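Local coordinates for protein shikimate dehydrogenase (NADP(+)) (Thermus thermophilus, PDB 2D5C) that catalyses the reversible NADPH-linked reduction of 3-dehydroshikimate to shikimate, a step of the chorismate pathway toward the aromatic amino acids, at residues L15-A23 and G252-L261; A169-R180 and L195-V206. All blocks are in the same frame, centred on the assembly; numbering follows the deposited sequence.

Contact 1: residues L15-A23 and G252-L261; sequences LSPAMHAFA and GMEEAARRAL. With SKM ((3R,4S,5R)-3,4,5-trihydroxycyclohex-1-ene-1-carboxylic acid), chain E; SO4 (sulfate ion), chain D.
Leu15 meets Ala257 and Ala260 where helix 16-23 packs on the C-terminal helix 252-260 in the shikimate-binding half of the enzyme. The two run roughly antiparallel, their axes 139° apart and 7.9 Å at closest approach, and no hydrogen bond joins them. The two methyls of Leu15 divide the work: CD1 reaches the carbonyl O and CB of Ala257, while CD2 presses tightly on Ala260 CB at 3.4 Å. Next along, Ser16 faces the other way and gives its OG proton to O2 of the shikimate carboxylate (2.6 Å). Ala18 CB lies 3.5 Å from Ala260 CB, so the two methyls touch directly. CG of Met19 sits 3.2 Å from Met253 O and also touches Ala257 CB. The His20 ring is fixed by ND1 donating to Ser16 O, which comes nearly in the ring plane, and by NE2 bonding to Gly236 O of helix 229-244. Phe22, its CG anti to the backbone N (chi1 162°), lays one ring face over the backbone of Gly252; an alanine in place of Phe22 would probably leave Gly252 and Met253 CG without the ring that covers them. A CB on Gly252 would clash with Phe22 CZ. Met253 is a knob among Met19, His20, Phe22 and Ala23; its chain bends at chi3 (66°), bringing CE over the imidazole face, 3.9 Å from the centroid of the His20 ring.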
loop_
_atom_site.group_PDB
_atom_site.type_symbol
_atom_site.label_atom_id
_atom_site.label_comp_id
_atom_site.label_asym_id
_atom_site.label_seq_id
_atom_site.Cartn_x
_atom_site.Cartn_y
_atom_site.Cartn_z
ATOM N N LEU A 15 15.704 -7.098 -16.378
ATOM C CA LEU A 15 16.397 -5.819 -16.282
ATOM C C LEU A 15 15.837 -4.966 -15.129
ATOM O O LEU A 15 16.298 -3.845 -14.879
ATOM C CB LEU A 15 16.265 -5.036 -17.589
ATOM C CG LEU A 15 16.993 -5.582 -18.822
ATOM C CD1 LEU A 15 16.838 -4.603 -19.984
ATOM C CD2 LEU A 15 18.467 -5.785 -18.506
ATOM N N SER A 16 14.833 -5.489 -14.433
ATOM C CA SER A 16 14.248 -4.747 -13.322
ATOM C C SER A 16 15.229 -4.504 -12.187
ATOM O O SER A 16 15.269 -3.410 -11.624
ATOM C CB SER A 16 13.009 -5.470 -12.795
ATOM O OG SER A 16 11.963 -5.329 -13.734
ATOM N N PRO A 17 16.035 -5.517 -11.829
ATOM C CA PRO A 17 16.980 -5.277 -10.738
ATOM C C PRO A 17 17.849 -4.053 -11.015
ATOM O O PRO A 17 18.076 -3.235 -10.125
ATOM C CB PRO A 17 17.779 -6.572 -10.687
ATOM C CG PRO A 17 16.756 -7.599 -11.081
ATOM C CD PRO A 17 16.064 -6.930 -12.249
ATOM N N ALA A 18 18.327 -3.926 -12.251
ATOM C CA ALA A 18 19.167 -2.789 -12.631
ATOM C C ALA A 18 18.400 -1.467 -12.591
ATOM O O ALA A 18 18.912 -0.444 -12.134
ATOM C CB ALA A 18 19.752 -3.014 -14.029
ATOM N N MET A 19 17.161 -1.478 -13.067
ATOM C CA MET A 19 16.368 -0.252 -13.069
ATOM C C MET A 19 16.067 0.255 -11.667
ATOM O O MET A 19 16.159 1.446 -11.394
ATOM C CB MET A 19 15.021 -0.466 -13.763
ATOM C CG MET A 19 15.078 -0.670 -15.258
ATOM S SD MET A 19 13.413 -0.484 -15.937
ATOM C CE MET A 19 12.579 -1.934 -15.261
ATOM N N HIS A 20 15.676 -0.660 -10.791
ATOM C CA HIS A 20 15.288 -0.189 -9.463
ATOM C C HIS A 20 16.504 0.050 -8.560
ATOM O O HIS A 20 16.460 0.813 -7.604
ATOM C CB HIS A 20 14.371 -1.240 -8.834
ATOM C CG HIS A 20 13.018 -1.187 -9.496
ATOM N ND1 HIS A 20 12.693 -1.924 -10.586
ATOM C CD2 HIS A 20 11.908 -0.415 -9.134
ATOM C CE1 HIS A 20 11.416 -1.605 -10.872
ATOM N NE2 HIS A 20 10.921 -0.703 -10.020
ATOM N N ALA A 21 17.658 -0.534 -8.871
ATOM C CA ALA A 21 18.859 -0.230 -8.104
ATOM C C ALA A 21 19.085 1.253 -8.354
ATOM O O ALA A 21 19.414 2.011 -7.441
ATOM C CB ALA A 21 20.041 -1.052 -8.615
ATOM N N PHE A 22 18.887 1.671 -9.604
ATOM C CA PHE A 22 19.021 3.076 -9.955
ATOM C C PHE A 22 17.966 3.879 -9.192
ATOM O O PHE A 22 18.258 4.925 -8.619
ATOM C CB PHE A 22 18.798 3.303 -11.453
ATOM C CG PHE A 22 18.495 4.733 -11.798
ATOM C CD1 PHE A 22 19.505 5.693 -11.802
ATOM C CD2 PHE A 22 17.181 5.144 -12.022
ATOM C CE1 PHE A 22 19.216 7.033 -12.018
ATOM C CE2 PHE A 22 16.878 6.487 -12.236
ATOM C CZ PHE A 22 17.896 7.435 -12.234
ATOM N N ALA A 23 16.732 3.390 -9.199
ATOM C CA ALA A 23 15.653 4.102 -8.524
ATOM C C ALA A 23 16.003 4.385 -7.063
ATOM O O ALA A 23 15.882 5.513 -6.592
ATOM C CB ALA A 23 14.341 3.287 -8.612
ATOM N N GLY A 252 15.789 7.773 -16.377
ATOM C CA GLY A 252 16.962 7.242 -15.712
ATOM C C GLY A 252 16.866 5.733 -15.614
ATOM O O GLY A 252 17.848 5.016 -15.792
ATOM N N MET A 253 15.668 5.237 -15.320
ATOM C CA MET A 253 15.475 3.806 -15.227
ATOM C C MET A 253 15.619 3.153 -16.602
ATOM O O MET A 253 16.099 2.027 -16.711
ATOM C CB MET A 253 14.097 3.502 -14.627
ATOM C CG MET A 253 14.013 3.900 -13.157
ATOM S SD MET A 253 12.380 3.617 -12.414
ATOM C CE MET A 253 12.328 1.842 -12.489
ATOM N N GLU A 254 15.212 3.859 -17.649
ATOM C CA GLU A 254 15.308 3.307 -18.997
ATOM C C GLU A 254 16.782 3.141 -19.337
ATOM O O GLU A 254 17.212 2.084 -19.807
ATOM C CB GLU A 254 14.654 4.237 -20.014
ATOM C CG GLU A 254 14.435 3.583 -21.371
ATOM C CD GLU A 254 14.033 4.577 -22.434
ATOM O OE1 GLU A 254 13.200 5.463 -22.141
ATOM O OE2 GLU A 254 14.547 4.465 -23.567
ATOM N N GLU A 255 17.548 4.194 -19.073
ATOM C CA GLU A 255 18.982 4.193 -19.334
ATOM C C GLU A 255 19.675 3.056 -18.594
ATOM O O GLU A 255 20.579 2.414 -19.127
ATOM C CB GLU A 255 19.586 5.534 -18.914
ATOM C CG GLU A 255 21.084 5.647 -19.140
ATOM C CD GLU A 255 21.494 5.214 -20.535
ATOM O OE1 GLU A 255 20.799 5.593 -21.503
ATOM O OE2 GLU A 255 22.516 4.504 -20.664
ATOM N N ALA A 256 19.232 2.797 -17.367
ATOM C CA ALA A 256 19.803 1.738 -16.547
ATOM C C ALA A 256 19.528 0.350 -17.125
ATOM O O ALA A 256 20.367 -0.547 -17.032
ATOM C CB ALA A 256 19.250 1.830 -15.123
ATOM N N ALA A 257 18.349 0.165 -17.711
ATOM C CA ALA A 257 18.000 -1.132 -18.286
ATOM C C ALA A 257 18.780 -1.344 -19.573
ATOM O O ALA A 257 19.195 -2.462 -19.893
ATOM C CB ALA A 257 16.503 -1.201 -18.572
ATOM N N ARG A 258 18.971 -0.253 -20.303
ATOM C CA ARG A 258 19.684 -0.286 -21.567
ATOM C C ARG A 258 21.109 -0.776 -21.318
ATOM O O ARG A 258 21.616 -1.646 -22.027
ATOM C CB ARG A 258 19.689 1.119 -22.184
ATOM C CG ARG A 258 20.137 1.172 -23.637
ATOM C CD ARG A 258 20.103 2.600 -24.181
ATOM N NE ARG A 258 18.753 3.164 -24.222
ATOM C CZ ARG A 258 17.776 2.724 -25.012
ATOM N NH1 ARG A 258 17.986 1.707 -25.837
ATOM N NH2 ARG A 258 16.588 3.309 -24.982
ATOM N N ARG A 259 21.744 -0.230 -20.288
ATOM C CA ARG A 259 23.108 -0.611 -19.958
ATOM C C ARG A 259 23.192 -2.017 -19.378
ATOM O O ARG A 259 24.253 -2.638 -19.396
ATOM C CB ARG A 259 23.698 0.399 -18.976
ATOM C CG ARG A 259 23.705 1.817 -19.519
ATOM C CD ARG A 259 24.177 2.825 -18.479
ATOM N NE ARG A 259 23.393 2.754 -17.249
ATOM C CZ ARG A 259 23.449 3.654 -16.273
ATOM N NH1 ARG A 259 24.255 4.704 -16.382
ATOM N NH2 ARG A 259 22.705 3.505 -15.186
ATOM N N ALA A 260 22.069 -2.524 -18.884
ATOM C CA ALA A 260 22.032 -3.853 -18.286
ATOM C C ALA A 260 21.866 -5.014 -19.269
ATOM O O ALA A 260 22.162 -6.158 -18.921
ATOM C CB ALA A 260 20.933 -3.913 -17.224
ATOM N N LEU A 261 21.387 -4.748 -20.481
ATOM C CA LEU A 261 21.231 -5.835 -21.442
ATOM C C LEU A 261 22.508 -6.046 -22.253
ATOM O O LEU A 261 22.426 -6.200 -23.489
ATOM C CB LEU A 261 20.025 -5.590 -22.370
ATOM C CG LEU A 261 19.680 -4.240 -23.011
ATOM C CD1 LEU A 261 20.802 -3.737 -23.909
ATOM C CD2 LEU A 261 18.400 -4.419 -23.819
HETATM O O12 SKM E . 5.176 -5.979 -15.909
HETATM C C8 SKM E . 6.605 -6.105 -15.960
HETATM C C6 SKM E . 7.125 -6.660 -14.605
HETATM O O7 SKM E . 6.743 -5.768 -13.560
HETATM C C5 SKM E . 8.668 -6.807 -14.614
HETATM C C4 SKM E . 9.217 -7.307 -15.951
HETATM C C1 SKM E . 10.649 -7.698 -16.006
HETATM O O2 SKM E . 11.407 -7.609 -14.896
HETATM O O3 SKM E . 11.148 -8.101 -17.048
HETATM C C10 SKM E . 8.480 -7.408 -17.061
HETATM C C9 SKM E . 7.010 -7.052 -17.130
HETATM O O11 SKM E . 6.243 -8.264 -17.052
HETATM S S SO4 D . 13.596 3.809 -28.337
HETATM O O1 SO4 D . 14.204 2.947 -27.100
HETATM O O2 SO4 D . 13.417 5.145 -27.810
HETATM O O3 SO4 D . 14.416 3.768 -29.358
HETATM O O4 SO4 D . 12.303 3.208 -28.551
#

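Contact 2: residues A169-R180 and L195-V206; sequences AREARLLVNATR and LFPEEGAAVDLV
Asn177 and Asp204 point the same way from neighbouring parallel strands, 174-177 and 201-204, of the Rossmann-type NADP-binding sheet. Both have CG anti to the backbone N, which sets the two groups side by side; rotation about the CB-CG bonds turns amide and carboxylate planes 70° apart. Asn177 ND2 donates to Asp204 OD1 over 2.8 Å, while Val206 N reaches the same oxygen from the opposite face in an Asx turn. Asn177 OD1 closes a second Asx turn with Thr179 N and also accepts from Thr179 OG1; Asp204 OD2 is hydrogen-bonded to Thr212 OG1. Five backbone bonds, from Ala201 N to Arg173 O through Leu205 N to Asn177 O, hold the strands in register. Leu174 CD1 packs on Ala201 CB on one face, and on the other Leu175 CD2 lies 4.1 Å from Phe196 CD2. Just before strand 174-177, Arg173 bends at chi2 (-65°), and CG of Glu199 lies 3.4 Å above the centre of its guanidinium. The carboxylate stacks nearly parallel to that group, so Arg173 NE to Glu199 OE2, 3.6 Å, is a pairing of charges without a directed N-H. The chemistry thus implies a partly exposed salt bridge at one end and, at the other, directional bonds that probably fix the turn carrying the NADP-binding Leu205.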
loop_
_atom_site.group_PDB
_atom_site.type_symbol
_atom_site.label_atom_id
_atom_site.label_comp_id
_atom_site.label_asym_id
_atom_site.label_seq_id
_atom_site.Cartn_x
_atom_site.Cartn_y
_atom_site.Cartn_z
ATOM N N ALA A 169 -4.053 -5.919 -40.182
ATOM C CA ALA A 169 -2.904 -5.157 -39.697
ATOM C C ALA A 169 -2.490 -4.113 -40.744
ATOM O O ALA A 169 -1.899 -3.090 -40.411
ATOM C CB ALA A 169 -1.716 -6.100 -39.400
ATOM N N ARG A 170 -2.803 -4.378 -42.008
ATOM C CA ARG A 170 -2.446 -3.447 -43.083
ATOM C C ARG A 170 -3.223 -2.146 -42.981
ATOM O O ARG A 170 -2.818 -1.131 -43.558
ATOM C CB ARG A 170 -2.699 -4.091 -44.452
ATOM C CG ARG A 170 -1.758 -5.246 -44.769
ATOM C CD ARG A 170 -2.153 -5.983 -46.047
ATOM N NE ARG A 170 -3.552 -6.409 -46.029
ATOM C CZ ARG A 170 -4.061 -7.348 -46.822
ATOM N NH1 ARG A 170 -3.284 -7.972 -47.699
ATOM N NH2 ARG A 170 -5.352 -7.657 -46.750
ATOM N N GLU A 171 -4.330 -2.172 -42.243
ATOM C CA GLU A 171 -5.166 -0.987 -42.076
ATOM C C GLU A 171 -5.009 -0.300 -40.722
ATOM O O GLU A 171 -5.658 0.710 -40.455
ATOM C CB GLU A 171 -6.631 -1.355 -42.288
ATOM C CG GLU A 171 -6.918 -1.882 -43.677
ATOM C CD GLU A 171 -8.199 -2.680 -43.735
ATOM O OE1 GLU A 171 -9.238 -2.164 -43.276
ATOM O OE2 GLU A 171 -8.163 -3.820 -44.245
ATOM N N ALA A 172 -4.157 -0.843 -39.863
ATOM C CA ALA A 172 -3.945 -0.242 -38.551
ATOM C C ALA A 172 -2.959 0.912 -38.678
ATOM O O ALA A 172 -2.140 0.927 -39.599
ATOM C CB ALA A 172 -3.394 -1.280 -37.580
ATOM N N ARG A 173 -3.047 1.871 -37.760
ATOM C CA ARG A 173 -2.136 3.016 -37.746
ATOM C C ARG A 173 -1.123 2.860 -36.627
ATOM O O ARG A 173 -0.058 3.485 -36.640
ATOM C CB ARG A 173 -2.912 4.326 -37.575
ATOM C CG ARG A 173 -3.542 4.792 -38.865
ATOM C CD ARG A 173 -2.464 5.157 -39.889
ATOM N NE ARG A 173 -2.922 4.967 -41.264
ATOM C CZ ARG A 173 -2.763 3.844 -41.961
ATOM N NH1 ARG A 173 -2.150 2.798 -41.422
ATOM N NH2 ARG A 173 -3.229 3.762 -43.201
ATOM N N LEU A 174 -1.464 2.034 -35.642
ATOM C CA LEU A 174 -0.575 1.757 -34.527
ATOM C C LEU A 174 -0.614 0.244 -34.352
ATOM O O LEU A 174 -1.681 -0.334 -34.177
ATOM C CB LEU A 174 -1.065 2.421 -33.245
ATOM C CG LEU A 174 -0.262 2.070 -31.990
ATOM C CD1 LEU A 174 1.203 2.473 -32.175
ATOM C CD2 LEU A 174 -0.871 2.763 -30.787
ATOM N N LEU A 175 0.546 -0.389 -34.405
ATOM C CA LEU A 175 0.618 -1.835 -34.262
ATOM C C LEU A 175 1.483 -2.140 -33.043
ATOM O O LEU A 175 2.603 -1.645 -32.937
ATOM C CB LEU A 175 1.245 -2.423 -35.537
ATOM C CG LEU A 175 1.387 -3.927 -35.702
ATOM C CD1 LEU A 175 0.031 -4.617 -35.590
ATOM C CD2 LEU A 175 2.023 -4.178 -37.068
ATOM N N VAL A 176 0.970 -2.951 -32.118
ATOM C CA VAL A 176 1.728 -3.280 -30.918
ATOM C C VAL A 176 1.928 -4.782 -30.784
ATOM O O VAL A 176 0.960 -5.542 -30.807
ATOM C CB VAL A 176 1.002 -2.782 -29.628
ATOM C CG1 VAL A 176 1.822 -3.124 -28.398
ATOM C CG2 VAL A 176 0.778 -1.282 -29.696
ATOM N N ASN A 177 3.175 -5.221 -30.679
ATOM C CA ASN A 177 3.383 -6.652 -30.491
ATOM C C ASN A 177 3.361 -6.976 -29.011
ATOM O O ASN A 177 4.260 -6.574 -28.274
ATOM C CB ASN A 177 4.713 -7.137 -31.064
ATOM C CG ASN A 177 4.970 -8.596 -30.726
ATOM O OD1 ASN A 177 4.058 -9.426 -30.811
ATOM N ND2 ASN A 177 6.206 -8.918 -30.351
ATOM N N ALA A 178 2.319 -7.694 -28.592
ATOM C CA ALA A 178 2.166 -8.111 -27.206
ATOM C C ALA A 178 2.198 -9.639 -27.151
ATOM O O ALA A 178 1.670 -10.253 -26.221
ATOM C CB ALA A 178 0.839 -7.567 -26.626
ATOM N N THR A 179 2.806 -10.256 -28.163
ATOM C CA THR A 179 2.934 -11.711 -28.177
ATOM C C THR A 179 4.377 -11.957 -27.757
ATOM O O THR A 179 5.161 -11.017 -27.634
ATOM C CB THR A 179 2.767 -12.330 -29.590
ATOM O OG1 THR A 179 3.935 -12.052 -30.379
ATOM C CG2 THR A 179 1.534 -11.784 -30.290
ATOM N N ARG A 180 4.742 -13.210 -27.528
ATOM C CA ARG A 180 6.133 -13.465 -27.183
ATOM C C ARG A 180 6.917 -13.895 -28.426
ATOM O O ARG A 180 8.069 -14.326 -28.323
ATOM C CB ARG A 180 6.239 -14.518 -26.083
ATOM C CG ARG A 180 5.737 -14.005 -24.743
ATOM C CD ARG A 180 6.309 -14.819 -23.600
ATOM N NE ARG A 180 5.898 -16.217 -23.660
ATOM C CZ ARG A 180 6.706 -17.239 -23.405
ATOM N NH1 ARG A 180 7.973 -17.018 -23.076
ATOM N NH2 ARG A 180 6.247 -18.483 -23.478
ATOM N N LEU A 195 2.060 -7.871 -44.319
ATOM C CA LEU A 195 0.843 -7.485 -43.600
ATOM C C LEU A 195 1.019 -6.190 -42.807
ATOM O O LEU A 195 0.073 -5.693 -42.183
ATOM C CB LEU A 195 0.373 -8.616 -42.675
ATOM C CG LEU A 195 -0.089 -9.896 -43.391
ATOM C CD1 LEU A 195 -0.728 -10.846 -42.374
ATOM C CD2 LEU A 195 -1.083 -9.556 -44.486
ATOM N N PHE A 196 2.227 -5.638 -42.831
ATOM C CA PHE A 196 2.470 -4.373 -42.134
ATOM C C PHE A 196 1.806 -3.224 -42.895
ATOM O O PHE A 196 1.680 -3.279 -44.124
ATOM C CB PHE A 196 3.971 -4.046 -42.055
ATOM C CG PHE A 196 4.721 -4.791 -40.973
ATOM C CD1 PHE A 196 5.047 -6.136 -41.127
ATOM C CD2 PHE A 196 5.111 -4.141 -39.805
ATOM C CE1 PHE A 196 5.754 -6.821 -40.135
ATOM C CE2 PHE A 196 5.822 -4.819 -38.799
ATOM C CZ PHE A 196 6.142 -6.157 -38.967
ATOM N N PRO A 197 1.362 -2.174 -42.180
ATOM C CA PRO A 197 0.735 -1.030 -42.852
ATOM C C PRO A 197 1.870 -0.212 -43.496
ATOM O O PRO A 197 3.010 -0.304 -43.044
ATOM C CB PRO A 197 0.068 -0.293 -41.701
ATOM C CG PRO A 197 1.073 -0.474 -40.577
ATOM C CD PRO A 197 1.341 -1.991 -40.717
ATOM N N GLU A 198 1.580 0.551 -44.556
ATOM C CA GLU A 198 2.628 1.346 -45.224
ATOM C C GLU A 198 2.873 2.677 -44.490
ATOM O O GLU A 198 3.776 3.441 -44.844
ATOM C CB GLU A 198 2.282 1.613 -46.703
ATOM C CG GLU A 198 2.086 0.393 -47.626
ATOM C CD GLU A 198 3.369 -0.339 -47.998
ATOM O OE1 GLU A 198 4.441 0.299 -48.172
ATOM O OE2 GLU A 198 3.267 -1.576 -48.140
ATOM N N GLU A 199 2.061 2.953 -43.470
ATOM C CA GLU A 199 2.222 4.172 -42.677
ATOM C C GLU A 199 1.680 4.008 -41.259
ATOM O O GLU A 199 0.732 3.260 -41.026
ATOM C CB GLU A 199 1.521 5.358 -43.345
ATOM C CG GLU A 199 0.009 5.368 -43.163
ATOM C CD GLU A 199 -0.611 6.721 -43.491
ATOM O OE1 GLU A 199 -0.913 6.968 -44.674
ATOM O OE2 GLU A 199 -0.794 7.539 -42.562
ATOM N N GLY A 200 2.288 4.717 -40.317
ATOM C CA GLY A 200 1.861 4.638 -38.935
ATOM C C GLY A 200 3.010 4.399 -37.972
ATOM O O GLY A 200 4.133 4.845 -38.217
ATOM N N ALA A 201 2.731 3.694 -36.872
ATOM C CA ALA A 201 3.741 3.409 -35.859
ATOM C C ALA A 201 3.650 1.964 -35.335
ATOM O O ALA A 201 2.609 1.306 -35.458
ATOM C CB ALA A 201 3.605 4.396 -34.689
ATOM N N ALA A 202 4.749 1.479 -34.766
ATOM C CA ALA A 202 4.801 0.126 -34.213
ATOM C C ALA A 202 5.574 0.124 -32.902
ATOM O O ALA A 202 6.571 0.835 -32.746
ATOM C CB ALA A 202 5.454 -0.835 -35.207
ATOM N N VAL A 203 5.095 -0.668 -31.948
ATOM C CA VAL A 203 5.734 -0.780 -30.643
ATOM C C VAL A 203 5.866 -2.255 -30.309
ATOM O O VAL A 203 4.939 -3.027 -30.561
ATOM C CB VAL A 203 4.884 -0.095 -29.548
ATOM C CG1 VAL A 203 5.587 -0.200 -28.203
ATOM C CG2 VAL A 203 4.640 1.378 -29.928
ATOM N N ASP A 204 7.024 -2.654 -29.788
ATOM C CA ASP A 204 7.236 -4.060 -29.433
ATOM C C ASP A 204 7.530 -4.146 -27.937
ATOM O O ASP A 204 8.393 -3.432 -27.433
ATOM C CB ASP A 204 8.417 -4.654 -30.237
ATOM C CG ASP A 204 8.411 -6.188 -30.263
ATOM O OD1 ASP A 204 7.781 -6.796 -29.374
ATOM O OD2 ASP A 204 9.049 -6.800 -31.162
ATOM N N LEU A 205 6.791 -4.998 -27.226
ATOM C CA LEU A 205 7.007 -5.178 -25.797
ATOM C C LEU A 205 8.220 -6.082 -25.559
ATOM O O LEU A 205 8.820 -6.042 -24.485
ATOM C CB LEU A 205 5.767 -5.797 -25.128
ATOM C CG LEU A 205 4.432 -5.072 -25.316
ATOM C CD1 LEU A 205 3.414 -5.575 -24.289
ATOM C CD2 LEU A 205 4.639 -3.590 -25.162
ATOM N N VAL A 206 8.555 -6.906 -26.553
ATOM C CA VAL A 206 9.718 -7.790 -26.460
ATOM C C VAL A 206 10.945 -6.898 -26.601
ATOM O O VAL A 206 11.030 -6.096 -27.546
ATOM C CB VAL A 206 9.752 -8.834 -27.608
ATOM C CG1 VAL A 206 11.116 -9.558 -27.630
ATOM C CG2 VAL A 206 8.626 -9.844 -27.433
#

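Contact 1 and contact 2 lie in different halves of the enzyme, their centres 26 Å apart, and share no helix or strand. Both are partly buried: 7 of 12 touching residues are buried in contact 1 and 13 of 22 in contact 2. Helix against helix buries 568 Å² with no hydrogen bond across it; the strand pair buries 941 Å² and adds a backbone ladder, a side-chain bond and a salt bridge. Contact 1 joins the substrate-binding region to the C-terminal helix, whereas contact 2 lies inside one parallel sheet. Each reaches a site: Ser16 holds shikimate, Leu205 binds NADP, and nearest atoms of the two contacts are about 8 Å apart.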